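Local coordinates for BAT-2 beta-lactamase (Bacillus atrophaeus, PDB 6W5G), which hydrolyses the amide bond of the beta-lactam ring and, as a class D enzyme, probably works through an acyl-serine intermediate, at residues A[41-46]-A[256-261]; A[47-52]-A[60-65]; A[66-71]-A[171-176]. One frame throughout, in Å; residues are numbered along the deposited sequence.

Contact 1: residues A[41-46]-A[256-261]; sequences EFFKDR and TDILKK
The Phe42 ring turns one face to helix 248-261, over the carbonyl carbon of Asp257 and the amide N of Ile258; on that same side the Asp257 methylene approaches, CB 3.5 Å from Phe42 CE1. The opposite face is roofed by the ring's own neighbour, Glu41 CG, 3.6 Å above the plane of the Phe42 ring and over its centre. At the edge, near the ring plane, comes the aliphatic part of Lys261, with CD 4.0 Å from Phe42 CE2. Ile258 adds CG1, which slides past the ring to within 3.5 Å of Phe42 CD2, while its CD1 reaches 4.3 Å from Phe43 CE2.

This is the seam, in the serine beta-lactamase and penicillin-binding protein fold, where the residues leading into the first strand of the main sheet meet the C-terminal helix 248-261 on the sheet's outer side. Phe43 and Ile258 both also pack on Phe50 of strand 48-54, and the Phe43 ring stacks with Tyr63.

Past the edge of the Phe42 ring, Glu41 and Lys261 close a salt bridge, OE2 to NZ 2.8 Å, made on the syn lone pair of the carboxylate oxygen. The lysine gets there fully stretched, its CG anti to the backbone N (chi1 171°); Glu41 instead bends at chi2 (-92°) over Phe42. The same ammonium also bonds to Asn38 O. Beyond, Lys44 NZ donates to Glu41 O at 2.9 Å in the carbonyl plane, and a type II turn from Phe43 to Arg46 sends the chain toward the sheet.

Contact 2: residues A[47-52]-A[60-65]; sequences DGTFIL and TFIYNE
This is the beta hairpin at the edge of the main antiparallel sheet, where strand 59-63 is outermost and strand 48-54 pairs on its other side with strand 236-244. Phe50 with Tyr63 and Leu52 with Phe61 are hydrogen-bonded pairs; Ile51 faces Ile62 between them in a non-hydrogen-bonded pair. The straightest of the backbone bonds is Tyr63 N to Phe50 O, 2.8 Å long with 172° at the hydrogen.

The return bond, Phe50 N to Tyr63 O, is longer at 3.2 Å, and its acceptor is shared: Thr49 OG1 donates to Tyr63 O from 2.7 Å, nearly head-on to the carbonyl. With OG1 anti to the Thr49 backbone N (chi1 -180°) the hydroxyl points across to the partner strand; Tyr63 O thus takes two donors, this hydroxyl and Phe50 N.

Phe50, Leu52, Phe61 and Tyr63 share one face of the sheet. Phe50 and Phe61 meet edge to edge, CD2 to CD2 at 4.1 Å, with the two side chains running at about a right angle. The Tyr63 ring turns its edge to Thr49 CA and Phe50 N. Leu37 and Val39 of the preceding loop pack against this aromatic row. On the other face Ile51 and Ile62 look toward Ala68 and helix 172-184; Ile51 CG2 lies alongside Thr60 CG2, 3.8 Å away.

Past the strand, Asn64 is the N-cap of helix 65-68, its OD1 taking Arg67 N. Its ND2 donates to Gly48 O at 3.0 Å, from above the carbonyl plane, and also to a water that donates to Asp47 OD1, the carboxylate oxygen salt-bridged to Arg67. A second water accepts from Gly48 N and lies 3.0 Å from Tyr63 OH.

Contact 3: residues A[66-71]-A[171-176]; sequences SRAKER and SPLEEK
Arg71 takes hold of Glu174 side-on: NE meets OE1 of Glu174 at 2.9 Å and NH2 meets OE2 of Glu174 at 2.7 Å. Both carboxylate oxygens present syn lone pairs to the guanidinium edge, and the two flat groups are nearly coplanar. Glu174 is one half of a capping box that starts helix 172-184, with Ser171 at the N-cap. Glu174, with CG beside its backbone N (chi1 -72°) and extended beyond, carries its carboxylate to the start of the helix, where Ser171 N reaches OE1 from the anti side. The reciprocal bond closes the box: Ser171 OG, set between its own backbone N and carbonyl carbon (chi1 72°), accepts Glu174 N at 3.0 Å with 160° at the hydrogen. Two N-H donors, from Arg71 and Ser171, converge on Glu174 OE1, which probably favours the ionised carboxylate.

Beside the cap, Ala68 O, in the short helix 65-68, receives Leu173 N at 3.0 Å, in the plane of its carbonyl. Pro172, which has no N-H, fits its ring against the same turn, with CD 3.2 Å from Glu70 O. Ala68 CB packs on Leu173 CG at 3.8 Å, and the stem of Lys69 runs beside Leu173 CD1 in the same direction.

Further out, Pro172 rests on Thr49 and Ile51 of strand 48-54 and on Val241, seating the helix start on the sheet. Arg67 hydrogen-bonds through NE to Asn243 OD1 and forms a salt bridge from NH2 to Asp47 OD1. Two residues before Lys79, carboxylated here and probably the general base, as in other class D enzymes, Thr77 OG1 hydrogen-bonds to Glu175 OE2.

Overall arrangement
Contact 2 is the middle layer. Its aromatic face meets contact 1, whose centre is 11 Å away: Ile258 CG2 lies 3.8 Å from Phe50 CE2. Its other face meets contact 3, 9 Å away between centres, where Ile51 CD1 comes 3.6 Å from Pro172 C, and beside the strand start Asp47 OD1 forms a 3.0 Å salt bridge with Arg67 NH2. Contacts 1 and 3 do not touch; their centres are 18 Å apart and their nearest atoms about 7 Å. Along the chain, contact 1 encloses both others, while contact 2 closes just before contact 3 opens. Helix 172-184, whose first turn belongs to contact 3, reaches toward the active site through Glu175 and Thr77, near carboxylated Lys79 in sequence.

Contact 1: residues A[41-46]-A[256-261]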
loop_
_atom_site.group_PDB
_atom_site.type_symbol
_atom_site.label_atom_id
_atom_site.label_comp_id
_atom_site.label_asym_id
_atom_site.label_seq_id
_atom_site.Cartn_x
_atom_site.Cartn_y
_atom_site.Cartn_z
ATOM N N GLU A 41 12.346 -18.790 6.381
ATOM C CA GLU A 41 13.690 -18.387 5.987
ATOM C C GLU A 41 13.796 -16.896 5.707
ATOM O O GLU A 41 14.886 -16.330 5.837
ATOM C CB GLU A 41 14.182 -19.210 4.788
ATOM C CG GLU A 41 13.446 -18.967 3.464
ATOM C CD GLU A 41 12.263 -19.912 3.247
ATOM O OE1 GLU A 41 11.492 -20.144 4.205
ATOM O OE2 GLU A 41 12.110 -20.427 2.117
ATOM N N PHE A 42 12.699 -16.237 5.348
ATOM C CA PHE A 42 12.779 -14.826 4.997
ATOM C C PHE A 42 12.598 -13.901 6.187
ATOM O O PHE A 42 12.790 -12.688 6.045
ATOM C CB PHE A 42 11.797 -14.500 3.872
ATOM C CG PHE A 42 12.022 -15.327 2.648
ATOM C CD1 PHE A 42 13.180 -15.161 1.897
ATOM C CD2 PHE A 42 11.106 -16.295 2.260
ATOM C CE1 PHE A 42 13.407 -15.926 0.773
ATOM C CE2 PHE A 42 11.329 -17.058 1.135
ATOM C CZ PHE A 42 12.481 -16.875 0.388
ATOM N N PHE A 43 12.265 -14.442 7.357
ATOM C CA PHE A 43 12.065 -13.638 8.556
ATOM C C PHE A 43 13.074 -13.958 9.651
ATOM O O PHE A 43 12.866 -13.582 10.806
ATOM C CB PHE A 43 10.625 -13.760 9.056
ATOM C CG PHE A 43 9.620 -13.080 8.171
ATOM C CD1 PHE A 43 9.311 -11.737 8.357
ATOM C CD2 PHE A 43 8.987 -13.773 7.151
ATOM C CE1 PHE A 43 8.378 -11.096 7.544
ATOM C CE2 PHE A 43 8.054 -13.145 6.338
ATOM C CZ PHE A 43 7.750 -11.801 6.533
ATOM N N LYS A 44 14.164 -14.640 9.314
ATOM C CA LYS A 44 15.195 -14.909 10.309
ATOM C C LYS A 44 15.806 -13.601 10.804
ATOM O O LYS A 44 16.169 -12.728 10.012
ATOM C CB LYS A 44 16.276 -15.811 9.717
ATOM C CG LYS A 44 15.768 -17.135 9.169
ATOM C CD LYS A 44 16.933 -18.008 8.716
ATOM C CE LYS A 44 16.997 -18.144 7.205
ATOM N NZ LYS A 44 17.645 -16.976 6.559
ATOM N N ASP A 45 15.901 -13.462 12.125
ATOM C CA ASP A 45 16.413 -12.256 12.785
ATOM C C ASP A 45 15.553 -11.030 12.522
ATOM O O ASP A 45 16.013 -9.901 12.710
ATOM C CB ASP A 45 17.878 -11.959 12.433
ATOM C CG ASP A 45 18.762 -13.174 12.556
ATOM O OD1 ASP A 45 18.607 -13.914 13.553
ATOM O OD2 ASP A 45 19.616 -13.381 11.665
ATOM N N ARG A 46 14.309 -11.226 12.088
ATOM C CA ARG A 46 13.377 -10.135 11.857
ATOM C C ARG A 46 12.119 -10.365 12.679
ATOM O O ARG A 46 11.805 -11.491 13.077
ATOM C CB ARG A 46 12.986 -10.030 10.377
ATOM C CG ARG A 46 14.157 -9.830 9.425
ATOM C CD ARG A 46 13.648 -9.505 8.025
ATOM N NE ARG A 46 14.711 -9.270 7.045
ATOM C CZ ARG A 46 15.362 -8.119 6.897
ATOM N NH1 ARG A 46 15.083 -7.081 7.674
ATOM N NH2 ARG A 46 16.299 -8.002 5.967
ATOM N N THR A 256 8.861 -10.083 -2.625
ATOM C CA THR A 256 9.227 -10.624 -3.930
ATOM C C THR A 256 10.008 -11.928 -3.801
ATOM O O THR A 256 9.844 -12.816 -4.640
ATOM C CB THR A 256 9.935 -9.581 -4.807
ATOM O OG1 THR A 256 11.121 -9.095 -4.156
ATOM C CG2 THR A 256 8.993 -8.415 -5.081
ATOM N N ASP A 257 10.833 -12.072 -2.755
ATOM C CA ASP A 257 11.520 -13.346 -2.533
ATOM C C ASP A 257 10.514 -14.479 -2.347
ATOM O O ASP A 257 10.684 -15.570 -2.902
ATOM C CB ASP A 257 12.439 -13.260 -1.309
ATOM C CG ASP A 257 13.773 -12.579 -1.612
ATOM O OD1 ASP A 257 14.064 -12.312 -2.800
ATOM O OD2 ASP A 257 14.536 -12.299 -0.654
ATOM N N ILE A 258 9.451 -14.232 -1.575
ATOM C CA ILE A 258 8.429 -15.254 -1.353
ATOM C C ILE A 258 7.692 -15.558 -2.653
ATOM O O ILE A 258 7.469 -16.723 -3.003
ATOM C CB ILE A 258 7.460 -14.812 -0.241
ATOM C CG1 ILE A 258 8.178 -14.779 1.109
ATOM C CG2 ILE A 258 6.250 -15.746 -0.186
ATOM C CD1 ILE A 258 7.434 -13.971 2.171
ATOM N N LEU A 259 7.286 -14.511 -3.381
ATOM C CA LEU A 259 6.533 -14.727 -4.616
ATOM C C LEU A 259 7.373 -15.427 -5.679
ATOM O O LEU A 259 6.837 -16.209 -6.475
ATOM C CB LEU A 259 5.981 -13.404 -5.145
ATOM C CG LEU A 259 4.994 -12.686 -4.214
ATOM C CD1 LEU A 259 4.605 -11.332 -4.798
ATOM C CD2 LEU A 259 3.750 -13.524 -3.946
ATOM N N LYS A 260 8.682 -15.162 -5.707
ATOM C CA LYS A 260 9.572 -15.894 -6.607
ATOM C C LYS A 260 9.701 -17.352 -6.186
ATOM O O LYS A 260 9.669 -18.255 -7.037
ATOM C CB LYS A 260 10.961 -15.251 -6.639
ATOM C CG LYS A 260 11.017 -13.904 -7.324
ATOM C CD LYS A 260 12.345 -13.225 -7.048
ATOM C CE LYS A 260 12.433 -11.860 -7.721
ATOM N NZ LYS A 260 13.763 -11.203 -7.511
ATOM N N LYS A 261 9.867 -17.602 -4.882
ATOM C CA LYS A 261 10.001 -18.974 -4.397
ATOM C C LYS A 261 8.842 -19.830 -4.880
ATOM O O LYS A 261 9.040 -20.966 -5.333
ATOM C CB LYS A 261 10.067 -18.992 -2.865
ATOM C CG LYS A 261 9.978 -20.395 -2.253
ATOM C CD LYS A 261 10.088 -20.380 -0.728
ATOM C CE LYS A 261 10.034 -21.794 -0.165
ATOM N NZ LYS A 261 9.850 -21.809 1.314
#

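Contact 2: residues A[47-52]-A[60-65]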
loop_
_atom_site.group_PDB
_atom_site.type_symbol
_atom_site.label_atom_id
_atom_site.label_comp_id
_atom_site.label_asym_id
_atom_site.label_seq_id
_atom_site.Cartn_x
_atom_site.Cartn_y
_atom_site.Cartn_z
ATOM N N ASP A 47 11.406 -9.278 12.939
ATOM C CA ASP A 47 10.100 -9.309 13.592
ATOM C C ASP A 47 9.112 -8.834 12.532
ATOM O O ASP A 47 9.015 -7.634 12.260
ATOM C CB ASP A 47 10.118 -8.371 14.797
ATOM C CG ASP A 47 8.917 -8.546 15.714
ATOM O OD1 ASP A 47 7.788 -8.708 15.218
ATOM O OD2 ASP A 47 9.104 -8.504 16.949
ATOM N N GLY A 48 8.405 -9.774 11.898
ATOM C CA GLY A 48 7.508 -9.397 10.824
ATOM C C GLY A 48 6.358 -10.364 10.658
ATOM O O GLY A 48 6.297 -11.423 11.289
ATOM N N THR A 49 5.436 -9.974 9.783
ATOM C CA THR A 49 4.292 -10.789 9.422
ATOM C C THR A 49 4.140 -10.803 7.904
ATOM O O THR A 49 4.524 -9.850 7.213
ATOM C CB THR A 49 3.009 -10.290 10.124
ATOM O OG1 THR A 49 1.897 -11.113 9.753
ATOM C CG2 THR A 49 2.712 -8.841 9.767
ATOM N N PHE A 50 3.599 -11.905 7.391
ATOM C CA PHE A 50 3.302 -12.060 5.974
ATOM C C PHE A 50 1.917 -12.670 5.828
ATOM O O PHE A 50 1.596 -13.663 6.491
ATOM C CB PHE A 50 4.331 -12.956 5.269
ATOM C CG PHE A 50 4.069 -13.124 3.800
ATOM C CD1 PHE A 50 4.224 -12.054 2.935
ATOM C CD2 PHE A 50 3.644 -14.343 3.282
ATOM C CE1 PHE A 50 3.972 -12.187 1.577
ATOM C CE2 PHE A 50 3.397 -14.490 1.918
ATOM C CZ PHE A 50 3.563 -13.408 1.064
ATOM N N ILE A 51 1.101 -12.071 4.966
ATOM C CA ILE A 51 -0.245 -12.552 4.676
ATOM C C ILE A 51 -0.351 -12.740 3.172
ATOM O O ILE A 51 -0.003 -11.831 2.411
ATOM C CB ILE A 51 -1.304 -11.541 5.151
ATOM C CG1 ILE A 51 -1.154 -11.265 6.648
ATOM C CG2 ILE A 51 -2.705 -12.045 4.830
ATOM C CD1 ILE A 51 -1.524 -9.846 7.028
ATOM N N LEU A 52 -0.827 -13.909 2.741
ATOM C CA LEU A 52 -1.048 -14.182 1.323
ATOM C C LEU A 52 -2.437 -14.775 1.140
ATOM O O LEU A 52 -2.746 -15.820 1.718
ATOM C CB LEU A 52 0.009 -15.142 0.765
ATOM C CG LEU A 52 -0.018 -15.355 -0.756
ATOM C CD1 LEU A 52 0.343 -14.074 -1.509
ATOM C CD2 LEU A 52 0.914 -16.488 -1.139
ATOM N N THR A 60 -6.247 -18.164 2.884
ATOM C CA THR A 60 -5.316 -17.167 3.387
ATOM C C THR A 60 -4.248 -17.837 4.238
ATOM O O THR A 60 -4.570 -18.577 5.173
ATOM C CB THR A 60 -6.042 -16.105 4.225
ATOM O OG1 THR A 60 -7.077 -15.494 3.446
ATOM C CG2 THR A 60 -5.065 -15.037 4.671
ATOM N N PHE A 61 -2.983 -17.560 3.923
ATOM C CA PHE A 61 -1.850 -17.955 4.747
ATOM C C PHE A 61 -1.412 -16.764 5.589
ATOM O O PHE A 61 -1.343 -15.637 5.092
ATOM C CB PHE A 61 -0.673 -18.379 3.859
ATOM C CG PHE A 61 0.612 -18.564 4.612
ATOM C CD1 PHE A 61 0.854 -19.744 5.302
ATOM C CD2 PHE A 61 1.574 -17.556 4.644
ATOM C CE1 PHE A 61 2.028 -19.927 6.008
ATOM C CE2 PHE A 61 2.747 -17.729 5.355
ATOM C CZ PHE A 61 2.975 -18.923 6.042
ATOM N N ILE A 62 -1.100 -17.014 6.860
ATOM C CA ILE A 62 -0.580 -15.982 7.752
ATOM C C ILE A 62 0.662 -16.506 8.457
ATOM O O ILE A 62 0.618 -17.565 9.098
ATOM C CB ILE A 62 -1.620 -15.527 8.788
ATOM C CG1 ILE A 62 -2.886 -15.010 8.108
ATOM C CG2 ILE A 62 -1.037 -14.448 9.688
ATOM C CD1 ILE A 62 -4.039 -14.789 9.084
ATOM N N TYR A 63 1.762 -15.767 8.341
ATOM C CA TYR A 63 2.941 -15.947 9.178
ATOM C C TYR A 63 2.916 -14.868 10.255
ATOM O O TYR A 63 2.787 -13.681 9.935
ATOM C CB TYR A 63 4.219 -15.801 8.341
ATOM C CG TYR A 63 5.482 -15.714 9.168
ATOM C CD1 TYR A 63 6.120 -16.865 9.622
ATOM C CD2 TYR A 63 6.038 -14.484 9.497
ATOM C CE1 TYR A 63 7.273 -16.790 10.383
ATOM C CE2 TYR A 63 7.181 -14.401 10.268
ATOM C CZ TYR A 63 7.794 -15.556 10.709
ATOM O OH TYR A 63 8.943 -15.479 11.464
ATOM N N ASN A 64 3.038 -15.282 11.522
ATOM C CA ASN A 64 3.028 -14.381 12.680
ATOM C C ASN A 64 1.674 -13.679 12.827
ATOM O O ASN A 64 1.525 -12.483 12.583
ATOM C CB ASN A 64 4.185 -13.371 12.657
ATOM C CG ASN A 64 4.343 -12.641 13.979
ATOM O OD1 ASN A 64 3.497 -12.769 14.872
ATOM N ND2 ASN A 64 5.426 -11.874 14.116
ATOM N N GLU A 65 0.690 -14.458 13.276
ATOM C CA GLU A 65 -0.661 -13.919 13.381
ATOM C C GLU A 65 -0.761 -12.821 14.434
ATOM O O GLU A 65 -1.580 -11.904 14.290
ATOM C CB GLU A 65 -1.671 -15.030 13.652
ATOM C CG GLU A 65 -3.094 -14.529 13.504
ATOM C CD GLU A 65 -4.133 -15.625 13.556
ATOM O OE1 GLU A 65 -3.784 -16.798 13.803
ATOM O OE2 GLU A 65 -5.316 -15.303 13.355
HETATM O O HOH W 1 6.011 -10.106 16.434
HETATM O O HOH W 2 9.282 -12.753 12.575
#

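Contact 3: residues A[66-71]-A[171-176]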
loop_
_atom_site.group_PDB
_atom_site.type_symbol
_atom_site.label_atom_id
_atom_site.label_comp_id
_atom_site.label_asym_id
_atom_site.label_seq_id
_atom_site.Cartn_x
_atom_site.Cartn_y
_atom_site.Cartn_z
ATOM N N SER A 66 0.051 -12.890 15.493
ATOM C CA SER A 66 0.002 -11.860 16.525
ATOM C C SER A 66 0.343 -10.491 15.950
ATOM O O SER A 66 -0.350 -9.501 16.215
ATOM C CB SER A 66 0.952 -12.216 17.665
ATOM O OG SER A 66 0.523 -13.391 18.326
ATOM N N ARG A 67 1.414 -10.415 15.158
ATOM C CA ARG A 67 1.751 -9.142 14.537
ATOM C C ARG A 67 0.753 -8.771 13.445
ATOM O O ARG A 67 0.483 -7.580 13.231
ATOM C CB ARG A 67 3.177 -9.187 13.984
ATOM C CG ARG A 67 3.707 -7.822 13.599
ATOM C CD ARG A 67 5.161 -7.840 13.151
ATOM N NE ARG A 67 5.478 -6.525 12.608
ATOM C CZ ARG A 67 6.333 -5.652 13.134
ATOM N NH1 ARG A 67 6.471 -4.469 12.561
ATOM N NH2 ARG A 67 7.055 -5.949 14.211
ATOM N N ALA A 68 0.183 -9.770 12.762
ATOM C CA ALA A 68 -0.778 -9.483 11.701
ATOM C C ALA A 68 -1.999 -8.748 12.240
ATOM O O ALA A 68 -2.653 -8.003 11.500
ATOM C CB ALA A 68 -1.207 -10.780 11.014
ATOM N N LYS A 69 -2.324 -8.952 13.522
ATOM C CA LYS A 69 -3.477 -8.324 14.158
ATOM C C LYS A 69 -3.164 -6.978 14.804
ATOM O O LYS A 69 -4.091 -6.299 15.258
ATOM C CB LYS A 69 -4.071 -9.264 15.220
ATOM C CG LYS A 69 -4.723 -10.512 14.645
ATOM C CD LYS A 69 -5.108 -11.486 15.745
ATOM C CE LYS A 69 -5.907 -12.663 15.195
ATOM N NZ LYS A 69 -6.413 -13.547 16.288
ATOM N N GLU A 70 -1.897 -6.575 14.855
ATOM C CA GLU A 70 -1.472 -5.384 15.584
ATOM C C GLU A 70 -1.648 -4.146 14.708
ATOM O O GLU A 70 -1.019 -4.033 13.649
ATOM C CB GLU A 70 -0.001 -5.533 15.951
ATOM C CG GLU A 70 0.559 -4.495 16.886
ATOM C CD GLU A 70 1.927 -4.910 17.416
ATOM O OE1 GLU A 70 2.401 -6.006 17.028
ATOM O OE2 GLU A 70 2.524 -4.150 18.211
ATOM N N ARG A 71 -2.473 -3.203 15.160
ATOM C CA ARG A 71 -2.639 -1.957 14.415
ATOM C C ARG A 71 -1.367 -1.112 14.473
ATOM O O ARG A 71 -0.788 -0.906 15.547
ATOM C CB ARG A 71 -3.822 -1.159 14.950
ATOM C CG ARG A 71 -5.139 -1.695 14.451
ATOM C CD ARG A 71 -6.272 -0.743 14.753
ATOM N NE ARG A 71 -7.486 -1.129 14.051
ATOM C CZ ARG A 71 -8.707 -0.720 14.379
ATOM N NH1 ARG A 71 -8.894 0.089 15.422
ATOM N NH2 ARG A 71 -9.739 -1.133 13.661
ATOM N N SER A 171 -4.187 -2.569 11.041
ATOM C CA SER A 171 -3.403 -3.790 11.181
ATOM C C SER A 171 -3.025 -4.344 9.812
ATOM O O SER A 171 -3.656 -4.021 8.797
ATOM C CB SER A 171 -4.179 -4.852 11.962
ATOM O OG SER A 171 -5.225 -5.392 11.192
ATOM N N PRO A 172 -1.970 -5.165 9.752
ATOM C CA PRO A 172 -1.674 -5.861 8.491
ATOM C C PRO A 172 -2.863 -6.624 7.920
ATOM O O PRO A 172 -3.073 -6.587 6.699
ATOM C CB PRO A 172 -0.486 -6.758 8.870
ATOM C CG PRO A 172 0.231 -5.956 9.926
ATOM C CD PRO A 172 -0.872 -5.308 10.728
ATOM N N LEU A 173 -3.658 -7.300 8.763
ATOM C CA LEU A 173 -4.837 -7.999 8.252
ATOM C C LEU A 173 -5.867 -7.021 7.703
ATOM O O LEU A 173 -6.496 -7.291 6.671
ATOM C CB LEU A 173 -5.450 -8.888 9.334
ATOM C CG LEU A 173 -4.703 -10.204 9.577
ATOM C CD1 LEU A 173 -5.094 -10.821 10.911
ATOM C CD2 LEU A 173 -4.967 -11.192 8.437
ATOM N N GLU A 174 -6.051 -5.879 8.372
ATOM C CA GLU A 174 -6.960 -4.859 7.862
ATOM C C GLU A 174 -6.460 -4.270 6.543
ATOM O O GLU A 174 -7.266 -3.959 5.655
ATOM C CB GLU A 174 -7.159 -3.766 8.913
ATOM C CG GLU A 174 -7.993 -4.216 10.096
ATOM C CD GLU A 174 -8.031 -3.214 11.245
ATOM O OE1 GLU A 174 -7.046 -2.484 11.482
ATOM O OE2 GLU A 174 -9.063 -3.171 11.943
ATOM N N GLU A 175 -5.137 -4.098 6.396
ATOM C CA GLU A 175 -4.590 -3.677 5.106
ATOM C C GLU A 175 -4.875 -4.717 4.027
ATOM O O GLU A 175 -5.237 -4.366 2.896
ATOM C CB GLU A 175 -3.084 -3.413 5.216
ATOM C CG GLU A 175 -2.732 -2.131 5.982
ATOM C CD GLU A 175 -2.078 -1.055 5.121
ATOM O OE1 GLU A 175 -2.238 -1.081 3.874
ATOM O OE2 GLU A 175 -1.423 -0.156 5.716
ATOM N N LYS A 176 -4.743 -6.005 4.368
ATOM C CA LYS A 176 -5.053 -7.052 3.399
ATOM C C LYS A 176 -6.507 -6.965 2.967
ATOM O O LYS A 176 -6.814 -7.076 1.773
ATOM C CB LYS A 176 -4.748 -8.430 3.994
ATOM C CG LYS A 176 -5.067 -9.609 3.071
ATOM C CD LYS A 176 -6.472 -10.167 3.310
ATOM C CE LYS A 176 -6.622 -10.756 4.690
ATOM N NZ LYS A 176 -8.000 -11.309 4.902
#